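Serine-rich secreted cell wall anchored (LPXTG-motif ) protein (Lactobacillus reuteri ATCC 53608, PDB 5NXK) probably acts as a cell-wall-anchored adhesin whose beta-solenoid binding region helps this gut bacterium attach to its host. Local coordinates at residues I259-L267 and F283-D294. Numbering follows the deposited sequence.
Sequences IFTRGNIEL and FRVAGTVANRID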
ATOM      1  N   ILE A 259      10.016   7.142 -21.178  1.00 40.02           N
ATOM      2  CA  ILE A 259      10.410   6.270 -20.073  1.00 38.89           C
ATOM      3  C   ILE A 259      10.912   4.922 -20.579  1.00 37.26           C
ATOM      4  O   ILE A 259      10.192   4.183 -21.251  1.00 35.75           O
ATOM      5  CB  ILE A 259       9.242   6.041 -19.093  1.00 36.42           C
ATOM      6  CG1 ILE A 259       8.809   7.370 -18.465  1.00 33.13           C
ATOM      7  CG2 ILE A 259       9.632   5.026 -18.024  1.00 35.95           C
ATOM      8  CD1 ILE A 259       7.559   7.276 -17.575  1.00 32.29           C
ATOM      9  N   PHE A 260      12.173   4.642 -20.281  1.00 33.81           N
ATOM     10  CA  PHE A 260      12.833   3.404 -20.672  1.00 32.29           C
ATOM     11  C   PHE A 260      13.161   2.637 -19.402  1.00 33.12           C
ATOM     12  O   PHE A 260      14.045   3.031 -18.639  1.00 27.42           O
ATOM     13  CB  PHE A 260      14.077   3.693 -21.496  1.00 36.27           C
ATOM     14  CG  PHE A 260      13.793   4.484 -22.737  1.00 39.01           C
ATOM     15  CD1 PHE A 260      13.752   5.869 -22.697  1.00 44.95           C
ATOM     16  CD2 PHE A 260      13.538   3.843 -23.938  1.00 43.80           C
ATOM     17  CE1 PHE A 260      13.469   6.602 -23.835  1.00 51.06           C
ATOM     18  CE2 PHE A 260      13.255   4.565 -25.085  1.00 44.49           C
ATOM     19  CZ  PHE A 260      13.223   5.948 -25.034  1.00 51.21           C
ATOM     20  N   THR A 261      12.376   1.598 -19.129  1.00 26.93           N
ATOM     21  CA  THR A 261      12.426   0.948 -17.831  1.00 22.99           C
ATOM     22  C   THR A 261      12.564  -0.575 -17.936  1.00 23.11           C
ATOM     23  O   THR A 261      12.755  -1.126 -19.021  1.00 19.45           O
ATOM     24  CB  THR A 261      11.186   1.340 -16.999  1.00 25.77           C
ATOM     25  OG1 THR A 261      11.376   0.971 -15.631  1.00 26.23           O
ATOM     26  CG2 THR A 261       9.899   0.734 -17.582  1.00 22.54           C
ATOM     27  N   ARG A 262      12.537  -1.240 -16.788  1.00 20.53           N
ATOM     28  CA  ARG A 262      12.740  -2.688 -16.728  1.00 18.20           C
ATOM     29  C   ARG A 262      11.587  -3.325 -15.960  1.00 20.71           C
ATOM     30  O   ARG A 262      11.004  -2.685 -15.087  1.00 22.32           O
ATOM     31  CB  ARG A 262      14.053  -2.987 -16.008  1.00 21.49           C
ATOM     32  CG  ARG A 262      15.279  -2.333 -16.641  1.00 24.83           C
ATOM     33  CD  ARG A 262      16.495  -2.560 -15.756  1.00 30.17           C
ATOM     34  NE  ARG A 262      17.675  -1.796 -16.173  1.00 34.27           N
ATOM     35  CZ  ARG A 262      17.778  -0.466 -16.215  1.00 35.42           C
ATOM     36  NH1 ARG A 262      16.759   0.327 -15.863  1.00 30.92           N
ATOM     37  NH2 ARG A 262      18.924   0.073 -16.621  1.00 29.47           N
ATOM     38  N   GLY A 263      11.289  -4.590 -16.246  1.00 26.00           N
ATOM     39  CA  GLY A 263      10.308  -5.333 -15.477  1.00 24.19           C
ATOM     40  C   GLY A 263      10.854  -6.724 -15.204  1.00 22.54           C
ATOM     41  O   GLY A 263      11.501  -7.327 -16.052  1.00 22.68           O
ATOM     42  N   ASN A 264      10.613  -7.222 -14.001  1.00 22.45           N
ATOM     43  CA  ASN A 264      11.049  -8.553 -13.637  1.00 24.04           C
ATOM     44  C   ASN A 264       9.990  -9.168 -12.718  1.00 24.14           C
ATOM     45  O   ASN A 264       9.677  -8.640 -11.633  1.00 22.04           O
ATOM     46  CB  ASN A 264      12.430  -8.533 -12.956  1.00 28.81           C
ATOM     47  CG  ASN A 264      13.579  -8.311 -13.952  1.00 38.93           C
ATOM     48  OD1 ASN A 264      13.957  -7.163 -14.236  1.00 38.81           O
ATOM     49  ND2 ASN A 264      14.135  -9.403 -14.488  1.00 35.59           N
ATOM     50  N   ILE A 265       9.446 -10.291 -13.165  1.00 19.79           N
ATOM     51  CA  ILE A 265       8.498 -11.047 -12.379  1.00 20.26           C
ATOM     52  C   ILE A 265       9.105 -12.428 -12.114  1.00 22.39           C
ATOM     53  O   ILE A 265       9.540 -13.120 -13.035  1.00 23.25           O
ATOM     54  CB  ILE A 265       7.156 -11.146 -13.091  1.00 21.22           C
ATOM     55  CG1 ILE A 265       6.607  -9.730 -13.355  1.00 21.63           C
ATOM     56  CG2 ILE A 265       6.167 -12.008 -12.288  1.00 18.53           C
ATOM     57  CD1 ILE A 265       5.316  -9.711 -14.131  1.00 25.32           C
ATOM     58  N   GLU A 266       9.176 -12.805 -10.845  1.00 23.72           N
ATOM     59  CA  GLU A 266       9.832 -14.049 -10.470  1.00 25.15           C
ATOM     60  C   GLU A 266       8.900 -14.844  -9.578  1.00 25.59           C
ATOM     61  O   GLU A 266       8.474 -14.362  -8.541  1.00 27.00           O
ATOM     62  CB  GLU A 266      11.161 -13.770  -9.753  1.00 34.07           C
ATOM     63  CG  GLU A 266      12.193 -13.007 -10.614  1.00 56.44           C
ATOM     64  CD  GLU A 266      13.512 -12.705  -9.888  1.00 69.48           C
ATOM     65  OE1 GLU A 266      13.493 -11.941  -8.896  1.00 73.00           O
ATOM     66  OE2 GLU A 266      14.568 -13.224 -10.313  1.00 77.80           O
ATOM     67  N   LEU A 267       8.585 -16.064  -9.992  1.00 25.17           N
ATOM     68  CA  LEU A 267       7.679 -16.928  -9.245  1.00 20.09           C
ATOM     69  C   LEU A 267       8.489 -18.139  -8.797  1.00 26.76           C
ATOM     70  O   LEU A 267       8.816 -19.004  -9.604  1.00 27.05           O
ATOM     71  CB  LEU A 267       6.485 -17.356 -10.102  1.00 22.00           C
ATOM     72  CG  LEU A 267       5.678 -16.233 -10.784  1.00 24.85           C
ATOM     73  CD1 LEU A 267       4.411 -16.747 -11.455  1.00 26.00           C
ATOM     74  CD2 LEU A 267       5.325 -15.138  -9.794  1.00 29.40           C
ATOM     75  N   PHE A 283      -0.428 -10.914 -16.906  1.00 23.14           N
ATOM     76  CA  PHE A 283       0.764 -10.066 -16.801  1.00 26.10           C
ATOM     77  C   PHE A 283       0.780  -9.209 -18.068  1.00 30.44           C
ATOM     78  O   PHE A 283       1.002  -9.717 -19.167  1.00 28.85           O
ATOM     79  CB  PHE A 283       2.062 -10.891 -16.688  1.00 22.78           C
ATOM     80  CG  PHE A 283       2.170 -11.724 -15.426  1.00 24.00           C
ATOM     81  CD1 PHE A 283       1.774 -11.222 -14.195  1.00 22.62           C
ATOM     82  CD2 PHE A 283       2.702 -13.009 -15.478  1.00 25.05           C
ATOM     83  CE1 PHE A 283       1.903 -11.993 -13.045  1.00 24.56           C
ATOM     84  CE2 PHE A 283       2.834 -13.779 -14.329  1.00 23.61           C
ATOM     85  CZ  PHE A 283       2.436 -13.279 -13.118  1.00 21.54           C
ATOM     86  N   ARG A 284       0.504  -7.921 -17.919  1.00 25.94           N
ATOM     87  CA  ARG A 284       0.394  -7.037 -19.071  1.00 26.85           C
ATOM     88  C   ARG A 284       1.608  -6.139 -19.122  1.00 27.04           C
ATOM     89  O   ARG A 284       1.769  -5.269 -18.263  1.00 23.24           O
ATOM     90  CB  ARG A 284      -0.869  -6.179 -18.991  1.00 28.82           C
ATOM     91  CG  ARG A 284      -1.029  -5.149 -20.117  1.00 31.05           C
ATOM     92  CD  ARG A 284      -1.181  -5.794 -21.493  1.00 32.99           C
ATOM     93  NE  ARG A 284      -1.331  -4.787 -22.549  1.00 36.06           N
ATOM     94  CZ  ARG A 284      -0.856  -4.896 -23.788  1.00 42.65           C
ATOM     95  NH1 ARG A 284      -0.205  -5.991 -24.174  1.00 41.09           N
ATOM     96  NH2 ARG A 284      -1.055  -3.911 -24.656  1.00 41.52           N
ATOM     97  N   VAL A 285       2.471  -6.360 -20.104  1.00 19.61           N
ATOM     98  CA  VAL A 285       3.668  -5.539 -20.238  1.00 24.12           C
ATOM     99  C   VAL A 285       3.759  -5.003 -21.659  1.00 27.67           C
ATOM    100  O   VAL A 285       3.712  -5.771 -22.613  1.00 27.99           O
ATOM    101  CB  VAL A 285       4.944  -6.318 -19.887  1.00 26.33           C
ATOM    102  CG1 VAL A 285       6.156  -5.392 -19.965  1.00 25.61           C
ATOM    103  CG2 VAL A 285       4.833  -6.927 -18.485  1.00 20.82           C
ATOM    104  N   ALA A 286       3.871  -3.688 -21.813  1.00 29.09           N
ATOM    105  CA  ALA A 286       3.897  -3.113 -23.156  1.00 31.50           C
ATOM    106  C   ALA A 286       4.684  -1.809 -23.147  1.00 31.74           C
ATOM    107  O   ALA A 286       4.883  -1.209 -22.091  1.00 27.61           O
ATOM    108  CB  ALA A 286       2.465  -2.884 -23.674  1.00 27.20           C
ATOM    109  N   GLY A 287       5.155  -1.386 -24.319  1.00 31.97           N
ATOM    110  CA  GLY A 287       5.969  -0.185 -24.410  1.00 31.56           C
ATOM    111  C   GLY A 287       7.441  -0.500 -24.191  1.00 32.20           C
ATOM    112  O   GLY A 287       7.847  -1.664 -24.239  1.00 28.66           O
ATOM    113  N   THR A 288       8.244   0.530 -23.929  1.00 27.88           N
ATOM    114  CA  THR A 288       9.685   0.343 -23.800  1.00 30.05           C
ATOM    115  C   THR A 288      10.087  -0.123 -22.406  1.00 28.44           C
ATOM    116  O   THR A 288      10.707   0.617 -21.633  1.00 26.35           O
ATOM    117  CB  THR A 288      10.453   1.629 -24.157  1.00 31.02           C
ATOM    118  OG1 THR A 288       9.837   2.744 -23.502  1.00 31.52           O
ATOM    119  CG2 THR A 288      10.395   1.861 -25.650  1.00 31.40           C
ATOM    120  N   VAL A 289       9.727  -1.375 -22.122  1.00 32.20           N
ATOM    121  CA  VAL A 289      10.072  -2.084 -20.896  1.00 28.26           C
ATOM    122  C   VAL A 289      10.881  -3.316 -21.297  1.00 25.13           C
ATOM    123  O   VAL A 289      10.419  -4.121 -22.104  1.00 30.36           O
ATOM    124  CB  VAL A 289       8.803  -2.540 -20.109  1.00 29.00           C
ATOM    125  CG1 VAL A 289       9.173  -3.186 -18.751  1.00 21.53           C
ATOM    126  CG2 VAL A 289       7.841  -1.390 -19.907  1.00 25.46           C
ATOM    127  N   ALA A 290      12.081  -3.477 -20.745  1.00 25.90           N
ATOM    128  CA  ALA A 290      12.805  -4.740 -20.912  1.00 26.01           C
ATOM    129  C   ALA A 290      12.304  -5.650 -19.817  1.00 26.10           C
ATOM    130  O   ALA A 290      12.543  -5.386 -18.637  1.00 23.09           O
ATOM    131  CB  ALA A 290      14.329  -4.550 -20.821  1.00 28.38           C
ATOM    132  N   ASN A 291      11.587  -6.701 -20.203  1.00 25.98           N
ATOM    133  CA  ASN A 291      10.866  -7.500 -19.228  1.00 22.28           C
ATOM    134  C   ASN A 291      11.312  -8.952 -19.210  1.00 22.12           C
ATOM    135  O   ASN A 291      11.691  -9.512 -20.234  1.00 21.57           O
ATOM    136  CB  ASN A 291       9.365  -7.439 -19.506  1.00 21.05           C
ATOM    137  CG  ASN A 291       8.535  -7.833 -18.291  1.00 26.87           C
ATOM    138  OD1 ASN A 291       8.508  -7.116 -17.301  1.00 32.63           O
ATOM    139  ND2 ASN A 291       7.852  -8.968 -18.370  1.00 29.45           N
ATOM    140  N   ARG A 292      11.260  -9.557 -18.033  1.00 18.52           N
ATOM    141  CA  ARG A 292      11.535 -10.974 -17.929  1.00 20.94           C
ATOM    142  C   ARG A 292      10.631 -11.571 -16.869  1.00 18.73           C
ATOM    143  O   ARG A 292      10.509 -11.030 -15.764  1.00 19.23           O
ATOM    144  CB  ARG A 292      13.001 -11.239 -17.603  1.00 23.87           C
ATOM    145  CG  ARG A 292      13.298 -12.708 -17.346  1.00 26.26           C
ATOM    146  CD  ARG A 292      14.786 -12.950 -17.095  1.00 26.81           C
ATOM    147  NE  ARG A 292      15.043 -14.332 -16.695  1.00 30.58           N
ATOM    148  CZ  ARG A 292      16.082 -15.062 -17.091  1.00 26.41           C
ATOM    149  NH1 ARG A 292      17.004 -14.543 -17.889  1.00 24.96           N
ATOM    150  NH2 ARG A 292      16.223 -16.305 -16.649  1.00 28.89           N
ATOM    151  N   ILE A 293       9.986 -12.681 -17.216  1.00 20.47           N
ATOM    152  CA  ILE A 293       9.126 -13.385 -16.271  1.00 21.30           C
ATOM    153  C   ILE A 293       9.664 -14.807 -16.094  1.00 22.74           C
ATOM    154  O   ILE A 293       9.798 -15.556 -17.065  1.00 24.40           O
ATOM    155  CB  ILE A 293       7.657 -13.434 -16.742  1.00 20.31           C
ATOM    156  CG1 ILE A 293       7.153 -12.035 -17.097  1.00 21.04           C
ATOM    157  CG2 ILE A 293       6.774 -14.039 -15.655  1.00 22.51           C
ATOM    158  CD1 ILE A 293       5.766 -12.032 -17.732  1.00 22.61           C
ATOM    159  N   ASP A 294       9.992 -15.160 -14.859  1.00 21.90           N
ATOM    160  CA  ASP A 294      10.499 -16.492 -14.545  1.00 21.01           C
ATOM    161  C   ASP A 294       9.441 -17.284 -13.802  1.00 22.33           C
ATOM    162  O   ASP A 294       9.018 -16.894 -12.719  1.00 22.39           O
ATOM    163  CB  ASP A 294      11.781 -16.414 -13.706  1.00 26.65           C
ATOM    164  CG  ASP A 294      12.981 -15.916 -14.506  1.00 39.85           C
ATOM    165  OD1 ASP A 294      13.278 -16.488 -15.575  1.00 44.53           O
ATOM    166  OD2 ASP A 294      13.604 -14.923 -14.085  1.00 46.88           O
TER
HETATM  167  O   HOH W   1      14.574  -6.956 -16.863  1.00 39.31           O
HETATM  168  O   HOH W   2      12.783 -11.816 -13.633  1.00 47.94           O
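Ile-265 reaches inward from strand 261-267 and meets both parts of segment 283-294. Its CD1 lies off-centre over one face of the Phe-283 ring, in a CH-pi contact 4.1 Å from the ring centroid, while CG2 approaches CZ of the same ring. CG1 stands anti to the carbonyl carbon (chi1 -59°) and the arm is extended beyond it (chi2 177°), which carries CD1 to the ring; Ile-293 runs beside it, its CG2 3.9 Å from Ile-265 CB. Leu-267 CD1 comes to the edge of the Phe-283 ring, which also rests on Val-250 and Leu-275. Near the C-terminal end of strand 261-267, Asp-294 is bonded through both backbone polar atoms: its N donates to Ile-265 O at 2.8 Å and its O accepts from Leu-267 N. On the outer face Arg-292 grips the carboxylate side-on, NE reaching OD1 and OD2 on their syn lone pairs and NH2 adding a second bond to OD1; this salt bridge probably eases the nearby like charge of Glu-266. A water links Asn-264 ND2, Arg-292 O and Asp-294 OD2. At the other end Thr-288 OG1 donates to Ile-259 O at 2.7 Å, its CB lies 3.8 Å from Phe-260 CD2, and Thr-288 O receives Thr-261 N. Such in-register pairing of successive coils, with aliphatic and aromatic side chains stacked inside, is characteristic of a parallel beta-solenoid, here consistent with the protein's pectate-lyase-like family.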